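Local coordinates for AAEL008620-PA odorant-binding protein (Aedes aegypti, PDB 5V13) that binds juvenile hormone specifically in the mosquito hemolymph and belongs to the odorant-binding protein family, at residues Thr177-Asn182 / Cys187-Phe192; Phe200-Glu205 / Arg215-Ala220. All coordinates share one frame; numbering follows the deposited sequence.

Contact 1. Residues Thr177-Asn182 / Cys187-Phe192; sequences TDFKWN and CPPEAF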
ATOM      1  N   THR B 177       2.334  16.652   3.214  1.00 16.63           N
ATOM      2  CA  THR B 177       2.619  17.922   3.872  1.00 19.89           C
ATOM      3  C   THR B 177       1.897  18.084   5.206  1.00 20.89           C
ATOM      4  O   THR B 177       2.014  19.144   5.830  1.00 23.50           O
ATOM      5  CB  THR B 177       2.268  19.089   2.938  1.00 22.81           C
ATOM      6  OG1 THR B 177       0.866  19.074   2.663  1.00 22.29           O
ATOM      7  CG2 THR B 177       3.017  18.963   1.626  1.00 20.83           C
ATOM      8  N   ASP B 178       1.169  17.063   5.671  1.00 22.59           N
ATOM      9  CA  ASP B 178       0.437  17.128   6.943  1.00 24.97           C
ATOM     10  C   ASP B 178      -0.533  18.315   6.953  1.00 24.60           C
ATOM     11  O   ASP B 178      -0.572  19.119   7.887  1.00 23.76           O
ATOM     12  CB  ASP B 178       1.415  17.189   8.128  1.00 32.10           C
ATOM     13  CG  ASP B 178       0.766  16.843   9.469  1.00 35.98           C
ATOM     14  OD1 ASP B 178      -0.393  16.374   9.484  1.00 33.40           O
ATOM     15  OD2 ASP B 178       1.432  17.039  10.518  1.00 42.75           O
ATOM     16  N   PHE B 179      -1.325  18.419   5.888  1.00 20.17           N
ATOM     17  CA  PHE B 179      -2.234  19.540   5.689  1.00 18.67           C
ATOM     18  C   PHE B 179      -3.584  18.999   5.256  1.00 24.89           C
ATOM     19  O   PHE B 179      -3.660  18.194   4.330  1.00 28.15           O
ATOM     20  CB  PHE B 179      -1.688  20.519   4.632  1.00 20.65           C
ATOM     21  CG  PHE B 179      -2.652  21.616   4.261  1.00 22.28           C
ATOM     22  CD1 PHE B 179      -2.982  22.602   5.183  1.00 25.76           C
ATOM     23  CD2 PHE B 179      -3.218  21.675   2.995  1.00 22.62           C
ATOM     24  CE1 PHE B 179      -3.870  23.620   4.851  1.00 25.64           C
ATOM     25  CE2 PHE B 179      -4.112  22.695   2.663  1.00 19.28           C
ATOM     26  CZ  PHE B 179      -4.436  23.659   3.600  1.00 19.44           C
ATOM     27  N   LYS B 180      -4.644  19.416   5.936  1.00 21.46           N
ATOM     28  CA  LYS B 180      -5.994  19.082   5.511  1.00 25.05           C
ATOM     29  C   LYS B 180      -6.574  20.278   4.767  1.00 24.66           C
ATOM     30  O   LYS B 180      -6.635  21.384   5.315  1.00 27.15           O
ATOM     31  CB  LYS B 180      -6.862  18.691   6.704  1.00 33.89           C
ATOM     32  CG  LYS B 180      -6.343  17.454   7.446  1.00 47.97           C
ATOM     33  CD  LYS B 180      -7.413  16.862   8.361  1.00 54.95           C
ATOM     34  CE  LYS B 180      -6.871  16.548   9.755  1.00 57.28           C
ATOM     35  NZ  LYS B 180      -6.024  15.323   9.798  1.00 54.56           N
ATOM     36  N   TRP B 181      -6.989  20.056   3.524  1.00 24.69           N
ATOM     37  CA  TRP B 181      -7.515  21.119   2.674  1.00 26.56           C
ATOM     38  C   TRP B 181      -9.034  21.009   2.618  1.00 32.18           C
ATOM     39  O   TRP B 181      -9.575  19.992   2.169  1.00 35.87           O
ATOM     40  CB  TRP B 181      -6.911  21.036   1.272  1.00 27.37           C
ATOM     41  CG  TRP B 181      -7.267  22.195   0.385  1.00 36.00           C
ATOM     42  CD1 TRP B 181      -7.202  23.528   0.699  1.00 37.24           C
ATOM     43  CD2 TRP B 181      -7.721  22.125  -0.970  1.00 30.82           C
ATOM     44  NE1 TRP B 181      -7.599  24.287  -0.377  1.00 37.39           N
ATOM     45  CE2 TRP B 181      -7.923  23.448  -1.414  1.00 37.84           C
ATOM     46  CE3 TRP B 181      -7.986  21.070  -1.847  1.00 28.40           C
ATOM     47  CZ2 TRP B 181      -8.377  23.740  -2.700  1.00 38.74           C
ATOM     48  CZ3 TRP B 181      -8.438  21.364  -3.123  1.00 31.95           C
ATOM     49  CH2 TRP B 181      -8.624  22.688  -3.537  1.00 34.30           C
ATOM     50  N   ASN B 182      -9.716  22.052   3.072  1.00 39.33           N
ATOM     51  CA  ASN B 182     -11.167  22.044   3.167  1.00 50.12           C
ATOM     52  C   ASN B 182     -11.854  22.644   1.948  1.00 56.97           C
ATOM     53  O   ASN B 182     -13.065  22.888   2.000  1.00 59.06           O
ATOM     54  CB  ASN B 182     -11.606  22.782   4.432  1.00 50.51           C
ATOM     55  CG  ASN B 182     -11.237  22.028   5.690  1.00 49.44           C
ATOM     56  OD1 ASN B 182     -11.337  20.802   5.739  1.00 51.26           O
ATOM     57  ND2 ASN B 182     -10.791  22.753   6.707  1.00 47.77           N
ATOM     58  N   CYS B 187      -5.761  29.816   3.005  1.00 56.85           N
ATOM     59  CA  CYS B 187      -4.642  29.844   2.075  1.00 55.35           C
ATOM     60  C   CYS B 187      -3.713  28.670   2.340  1.00 50.91           C
ATOM     61  O   CYS B 187      -3.071  28.623   3.402  1.00 53.39           O
ATOM     62  CB  CYS B 187      -3.883  31.161   2.178  1.00 55.64           C
ATOM     63  SG  CYS B 187      -4.532  32.385   1.037  1.00 63.51           S
ATOM     64  N   PRO B 188      -3.602  27.720   1.418  1.00 38.92           N
ATOM     65  CA  PRO B 188      -2.829  26.496   1.680  1.00 32.65           C
ATOM     66  C   PRO B 188      -1.339  26.781   1.771  1.00 33.25           C
ATOM     67  O   PRO B 188      -0.855  27.795   1.248  1.00 38.17           O
ATOM     68  CB  PRO B 188      -3.157  25.612   0.465  1.00 30.81           C
ATOM     69  CG  PRO B 188      -4.443  26.154  -0.077  1.00 31.51           C
ATOM     70  CD  PRO B 188      -4.380  27.635   0.171  1.00 33.71           C
ATOM     71  N   PRO B 189      -0.571  25.900   2.416  1.00 29.14           N
ATOM     72  CA  PRO B 189       0.884  26.093   2.471  1.00 24.45           C
ATOM     73  C   PRO B 189       1.528  25.894   1.109  1.00 24.22           C
ATOM     74  O   PRO B 189       1.063  25.102   0.288  1.00 20.32           O
ATOM     75  CB  PRO B 189       1.358  25.012   3.453  1.00 27.87           C
ATOM     76  CG  PRO B 189       0.099  24.357   3.996  1.00 31.16           C
ATOM     77  CD  PRO B 189      -0.989  24.629   3.030  1.00 28.66           C
ATOM     78  N   GLU B 190       2.656  26.586   0.906  1.00 27.23           N
ATOM     79  CA  GLU B 190       3.349  26.535  -0.379  1.00 26.93           C
ATOM     80  C   GLU B 190       3.804  25.116  -0.731  1.00 21.49           C
ATOM     81  O   GLU B 190       3.793  24.728  -1.905  1.00 21.22           O
ATOM     82  CB  GLU B 190       4.540  27.497  -0.352  1.00 34.63           C
ATOM     83  CG  GLU B 190       5.119  27.844  -1.715  1.00 51.28           C
ATOM     84  CD  GLU B 190       6.258  26.926  -2.118  1.00 68.53           C
ATOM     85  OE1 GLU B 190       6.166  26.280  -3.184  1.00 72.32           O
ATOM     86  OE2 GLU B 190       7.251  26.849  -1.363  1.00 76.36           O
ATOM     87  N   ALA B 191       4.219  24.324   0.262  1.00 22.52           N
ATOM     88  CA  ALA B 191       4.660  22.967  -0.051  1.00 23.91           C
ATOM     89  C   ALA B 191       3.510  22.110  -0.570  1.00 18.91           C
ATOM     90  O   ALA B 191       3.707  21.259  -1.447  1.00 21.87           O
ATOM     91  CB  ALA B 191       5.303  22.319   1.176  1.00 25.14           C
ATOM     92  N   PHE B 192       2.300  22.310  -0.040  1.00 20.85           N
ATOM     93  CA  PHE B 192       1.144  21.570  -0.537  1.00 18.60           C
ATOM     94  C   PHE B 192       0.796  21.992  -1.958  1.00 19.65           C
ATOM     95  O   PHE B 192       0.609  21.140  -2.836  1.00 18.99           O
ATOM     96  CB  PHE B 192      -0.054  21.768   0.396  1.00 20.26           C
ATOM     97  CG  PHE B 192      -1.371  21.360  -0.202  1.00 19.44           C
ATOM     98  CD1 PHE B 192      -1.730  20.019  -0.289  1.00 18.63           C
ATOM     99  CD2 PHE B 192      -2.269  22.316  -0.656  1.00 20.88           C
ATOM    100  CE1 PHE B 192      -2.951  19.641  -0.829  1.00 21.44           C
ATOM    101  CE2 PHE B 192      -3.492  21.948  -1.196  1.00 19.38           C
ATOM    102  CZ  PHE B 192      -3.836  20.607  -1.292  1.00 23.36           C
TER
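Phe179 packs against Pro188, Pro189 and Phe192, and here the packing is tight. Pro189 CD sits squarely over one face of the phenyl ring, 3.4 Å from the centroid of Phe179 and 4° off the ring normal, a textbook CH-pi contact; Trp181 N lies over the opposite face. Pro188 follows with its CB 3.8 Å from Phe179 CE2, while Phe179 CD2 lies above a face of the Phe192 ring, 3.7 Å from Phe192 CG. CG anti to the backbone N (chi1 173°) directs the Phe179 ring toward residues 188-192. The two phenyl planes are inclined at 54°, and Trp181 completes an aromatic cluster, Phe192 CE2 lying over one face of its indole; Trp181 NE1 is also 3.7 Å from Pro188 CG. The cluster lies where the loop leaving helix 169-177 through a Schellman motif at Asp178 folds back on the start of helix 190-199, for which Pro189 is the N-cap residue. Thr177 OG1, hydrogen-bonded to Cys173 O, packs on Phe192 CB at 3.6 Å. Contact is looser at the exposed Ala191, its CB 4.1 Å from Thr177 CG2. On the outer side of the loop, Lys180 forms a salt bridge with Glu174 of the second subunit.

Contact 2. Residues Phe200-Glu205 / Arg215-Ala220; sequences FRWITE and RRDYEA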
ATOM      1  N   PHE B 200      -0.259  17.668 -11.066  1.00 11.51           N
ATOM      2  CA  PHE B 200      -1.096  18.029 -12.207  1.00 13.05           C
ATOM      3  C   PHE B 200      -0.273  18.390 -13.445  1.00 16.71           C
ATOM      4  O   PHE B 200      -0.853  18.558 -14.526  1.00 16.19           O
ATOM      5  CB  PHE B 200      -2.004  19.229 -11.852  1.00 14.71           C
ATOM      6  CG  PHE B 200      -3.135  18.911 -10.871  1.00 15.45           C
ATOM      7  CD1 PHE B 200      -3.276  17.646 -10.314  1.00 13.43           C
ATOM      8  CD2 PHE B 200      -4.065  19.902 -10.527  1.00 17.65           C
ATOM      9  CE1 PHE B 200      -4.322  17.359  -9.416  1.00 15.66           C
ATOM     10  CE2 PHE B 200      -5.116  19.634  -9.627  1.00 18.26           C
ATOM     11  CZ  PHE B 200      -5.245  18.361  -9.071  1.00 18.04           C
ATOM     12  N   ARG B 201       1.048  18.542 -13.301  1.00 12.96           N
ATOM     13  CA  ARG B 201       1.924  19.104 -14.340  1.00 11.77           C
ATOM     14  C   ARG B 201       1.518  20.524 -14.739  1.00 17.11           C
ATOM     15  O   ARG B 201       1.805  20.973 -15.858  1.00 18.86           O
ATOM     16  CB  ARG B 201       2.000  18.195 -15.575  1.00 11.77           C
ATOM     17  CG  ARG B 201       2.994  17.016 -15.445  1.00 11.58           C
ATOM     18  CD  ARG B 201       2.539  15.966 -14.402  1.00 13.86           C
ATOM     19  NE  ARG B 201       3.383  14.758 -14.399  1.00 14.63           N
ATOM     20  CZ  ARG B 201       3.215  13.716 -13.582  1.00 19.39           C
ATOM     21  NH1 ARG B 201       2.222  13.706 -12.683  1.00 10.53           N
ATOM     22  NH2 ARG B 201       4.036  12.670 -13.667  1.00 18.16           N
ATOM     23  N   TRP B 202       0.863  21.254 -13.824  1.00 14.01           N
ATOM     24  CA  TRP B 202       0.712  22.699 -13.997  1.00 18.75           C
ATOM     25  C   TRP B 202       2.042  23.416 -13.787  1.00 17.54           C
ATOM     26  O   TRP B 202       2.290  24.465 -14.392  1.00 19.42           O
ATOM     27  CB  TRP B 202      -0.327  23.265 -13.025  1.00 16.75           C
ATOM     28  CG  TRP B 202      -1.738  22.878 -13.292  1.00 17.63           C
ATOM     29  CD1 TRP B 202      -2.182  21.973 -14.203  1.00 16.39           C
ATOM     30  CD2 TRP B 202      -2.907  23.412 -12.652  1.00 18.00           C
ATOM     31  NE1 TRP B 202      -3.549  21.889 -14.158  1.00 17.07           N
ATOM     32  CE2 TRP B 202      -4.023  22.769 -13.222  1.00 14.90           C
ATOM     33  CE3 TRP B 202      -3.116  24.364 -11.648  1.00 19.49           C
ATOM     34  CZ2 TRP B 202      -5.329  23.045 -12.828  1.00 19.53           C
ATOM     35  CZ3 TRP B 202      -4.426  24.641 -11.252  1.00 19.21           C
ATOM     36  CH2 TRP B 202      -5.512  23.990 -11.847  1.00 20.80           C
ATOM     37  N   ILE B 203       2.894  22.872 -12.924  1.00 17.22           N
ATOM     38  CA  ILE B 203       4.282  23.297 -12.775  1.00 21.04           C
ATOM     39  C   ILE B 203       5.156  22.134 -13.216  1.00 22.62           C
ATOM     40  O   ILE B 203       4.970  21.004 -12.748  1.00 18.60           O
ATOM     41  CB  ILE B 203       4.602  23.715 -11.330  1.00 21.58           C
ATOM     42  CG1 ILE B 203       3.864  25.011 -10.989  1.00 24.09           C
ATOM     43  CG2 ILE B 203       6.128  23.880 -11.135  1.00 19.08           C
ATOM     44  CD1 ILE B 203       4.087  25.495  -9.561  1.00 26.42           C
ATOM     45  N   THR B 204       6.086  22.403 -14.133  1.00 19.63           N
ATOM     46  CA  THR B 204       6.867  21.327 -14.717  1.00 14.02           C
ATOM     47  C   THR B 204       7.953  20.884 -13.752  1.00 20.47           C
ATOM     48  O   THR B 204       8.219  21.523 -12.726  1.00 20.03           O
ATOM     49  CB  THR B 204       7.500  21.771 -16.035  1.00 20.24           C
ATOM     50  OG1 THR B 204       8.552  22.700 -15.757  1.00 23.21           O
ATOM     51  CG2 THR B 204       6.465  22.448 -16.928  1.00 24.58           C
ATOM     52  N   GLU B 205       8.595  19.767 -14.095  1.00 18.35           N
ATOM     53  CA  GLU B 205       9.674  19.278 -13.252  1.00 15.24           C
ATOM     54  C   GLU B 205      10.777  20.320 -13.103  1.00 21.53           C
ATOM     55  O   GLU B 205      11.429  20.382 -12.053  1.00 20.14           O
ATOM     56  CB  GLU B 205      10.232  17.975 -13.819  1.00 20.54           C
ATOM     57  CG  GLU B 205      11.330  17.350 -12.963  1.00 35.65           C
ATOM     58  CD  GLU B 205      11.597  15.897 -13.328  1.00 39.91           C
ATOM     59  OE1 GLU B 205      10.704  15.284 -13.962  1.00 26.79           O
ATOM     60  OE2 GLU B 205      12.693  15.382 -12.983  1.00 35.28           O
ATOM     61  N   ARG B 215      -4.830  25.549 -19.018  1.00 19.50           N
ATOM     62  CA  ARG B 215      -5.966  25.853 -19.885  1.00 22.48           C
ATOM     63  C   ARG B 215      -6.778  24.593 -20.195  1.00 22.04           C
ATOM     64  O   ARG B 215      -8.010  24.610 -20.132  1.00 25.98           O
ATOM     65  CB  ARG B 215      -5.485  26.525 -21.175  1.00 21.97           C
ATOM     66  CG  ARG B 215      -6.618  26.881 -22.137  1.00 26.82           C
ATOM     67  CD  ARG B 215      -6.102  27.670 -23.334  1.00 43.48           C
ATOM     68  NE  ARG B 215      -5.111  26.910 -24.088  1.00 52.69           N
ATOM     69  CZ  ARG B 215      -3.810  27.196 -24.127  1.00 59.32           C
ATOM     70  NH1 ARG B 215      -3.333  28.242 -23.462  1.00 56.41           N
ATOM     71  NH2 ARG B 215      -2.988  26.437 -24.840  1.00 61.71           N
ATOM     72  N   ARG B 216      -6.097  23.492 -20.511  1.00 20.39           N
ATOM     73  CA  ARG B 216      -6.771  22.224 -20.781  1.00 24.71           C
ATOM     74  C   ARG B 216      -7.679  21.809 -19.621  1.00 22.01           C
ATOM     75  O   ARG B 216      -8.837  21.431 -19.826  1.00 22.41           O
ATOM     76  CB  ARG B 216      -5.705  21.166 -21.075  1.00 29.96           C
ATOM     77  CG  ARG B 216      -6.149  19.725 -21.170  1.00 39.01           C
ATOM     78  CD  ARG B 216      -4.910  18.848 -21.414  1.00 45.96           C
ATOM     79  NE  ARG B 216      -4.921  17.605 -20.644  1.00 49.66           N
ATOM     80  CZ  ARG B 216      -5.025  16.392 -21.179  1.00 57.67           C
ATOM     81  NH1 ARG B 216      -5.116  16.247 -22.496  1.00 58.25           N
ATOM     82  NH2 ARG B 216      -5.029  15.318 -20.399  1.00 60.18           N
ATOM     83  N   ASP B 217      -7.174  21.899 -18.387  1.00 21.90           N
ATOM     84  CA  ASP B 217      -7.980  21.496 -17.236  1.00 20.36           C
ATOM     85  C   ASP B 217      -9.108  22.482 -16.967  1.00 19.56           C
ATOM     86  O   ASP B 217     -10.206  22.075 -16.566  1.00 21.37           O
ATOM     87  CB  ASP B 217      -7.089  21.333 -16.006  1.00 20.04           C
ATOM     88  CG  ASP B 217      -6.244  20.078 -16.078  1.00 24.34           C
ATOM     89  OD1 ASP B 217      -6.571  19.210 -16.921  1.00 24.33           O
ATOM     90  OD2 ASP B 217      -5.283  19.947 -15.291  1.00 21.84           O
ATOM     91  N   TYR B 218      -8.867  23.782 -17.177  1.00 17.53           N
ATOM     92  CA  TYR B 218      -9.953  24.747 -17.030  1.00 19.47           C
ATOM     93  C   TYR B 218     -11.063  24.461 -18.030  1.00 19.39           C
ATOM     94  O   TYR B 218     -12.244  24.423 -17.668  1.00 20.53           O
ATOM     95  CB  TYR B 218      -9.434  26.180 -17.189  1.00 22.82           C
ATOM     96  CG  TYR B 218      -9.155  26.865 -15.860  1.00 19.53           C
ATOM     97  CD1 TYR B 218      -8.048  26.503 -15.097  1.00 20.97           C
ATOM     98  CD2 TYR B 218     -10.004  27.853 -15.364  1.00 22.54           C
ATOM     99  CE1 TYR B 218      -7.788  27.105 -13.877  1.00 18.55           C
ATOM    100  CE2 TYR B 218      -9.753  28.472 -14.138  1.00 24.81           C
ATOM    101  CZ  TYR B 218      -8.637  28.093 -13.404  1.00 23.98           C
ATOM    102  OH  TYR B 218      -8.366  28.679 -12.184  1.00 21.44           O
ATOM    103  N   GLU B 219     -10.694  24.221 -19.292  1.00 21.71           N
ATOM    104  CA  GLU B 219     -11.700  23.979 -20.327  1.00 23.80           C
ATOM    105  C   GLU B 219     -12.478  22.689 -20.063  1.00 30.88           C
ATOM    106  O   GLU B 219     -13.706  22.663 -20.202  1.00 32.76           O
ATOM    107  CB  GLU B 219     -11.028  23.949 -21.702  1.00 28.65           C
ATOM    108  CG  GLU B 219     -10.520  25.319 -22.156  1.00 36.88           C
ATOM    109  CD  GLU B 219      -9.737  25.272 -23.464  1.00 42.72           C
ATOM    110  OE1 GLU B 219      -9.283  26.344 -23.925  1.00 43.60           O
ATOM    111  OE2 GLU B 219      -9.567  24.169 -24.026  1.00 42.83           O
ATOM    112  N   ALA B 220     -11.787  21.617 -19.655  1.00 29.17           N
ATOM    113  CA  ALA B 220     -12.470  20.356 -19.376  1.00 32.13           C
ATOM    114  C   ALA B 220     -13.448  20.482 -18.214  1.00 36.07           C
ATOM    115  O   ALA B 220     -14.464  19.778 -18.179  1.00 33.72           O
ATOM    116  CB  ALA B 220     -11.450  19.254 -19.083  1.00 29.30           C
TER
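Within residues 215-220, Trp202 meets Asp217 with its indole N-H and Tyr218 with CH2 of its six-membered ring. Of the two, Asp217 comes first. Its OD2 accepts a nearly straight hydrogen bond from Trp202 NE1, 2.8 Å long with an angle of 164° at the hydrogen. The carboxylate oxygen lies close to the indole plane, at the ring edge, and is approached on its anti side, somewhat out of the carboxylate plane; the two flat groups are turned 42° against each other. Asp217 CG stands beside its own backbone N (chi1 -74°), a setting that carries OD2 out to the indole. The same oxygen also forms a salt bridge with Arg261, so this buried acceptor has two donors, and the positive partner would be expected to stabilise the carboxylate in its charged form. Tyr218, one residue on, makes a slighter apolar contact, Tyr218 CE1 lying 4.4 Å from Trp202 CH2. Within the loop, Phe200 CD2 lies over one face of the indole, 3.9 Å above the Trp202 ring plane. The contact is buried among helices: Trp202 and Tyr218 both touch Leu246 of helix 239-247, and Val257 of helix 251-264 packs against Trp202, Asp217 and Tyr218.

Overall arrangement
Both contacts lie among the helices between residues 169 and 264, apart from the hormone pocket, to which the chain returns at Phe269, Trp278 and Ala281. From the N terminus, helix 169-177 runs into contact 1, which closes the loop leading to helix 190-199 and is mainly apolar. That helix then carries the chain to contact 2, where residues 200-205 are joined to helix 211-220, chiefly by one polar bond. The two are in series, neither nested nor crossed: the chain completes contact 1 before entering contact 2. Their centres are 19 Å apart, and about 7 Å separates their nearest atoms. Helix 239-247 meets both, while contact 1 alone reaches the second subunit.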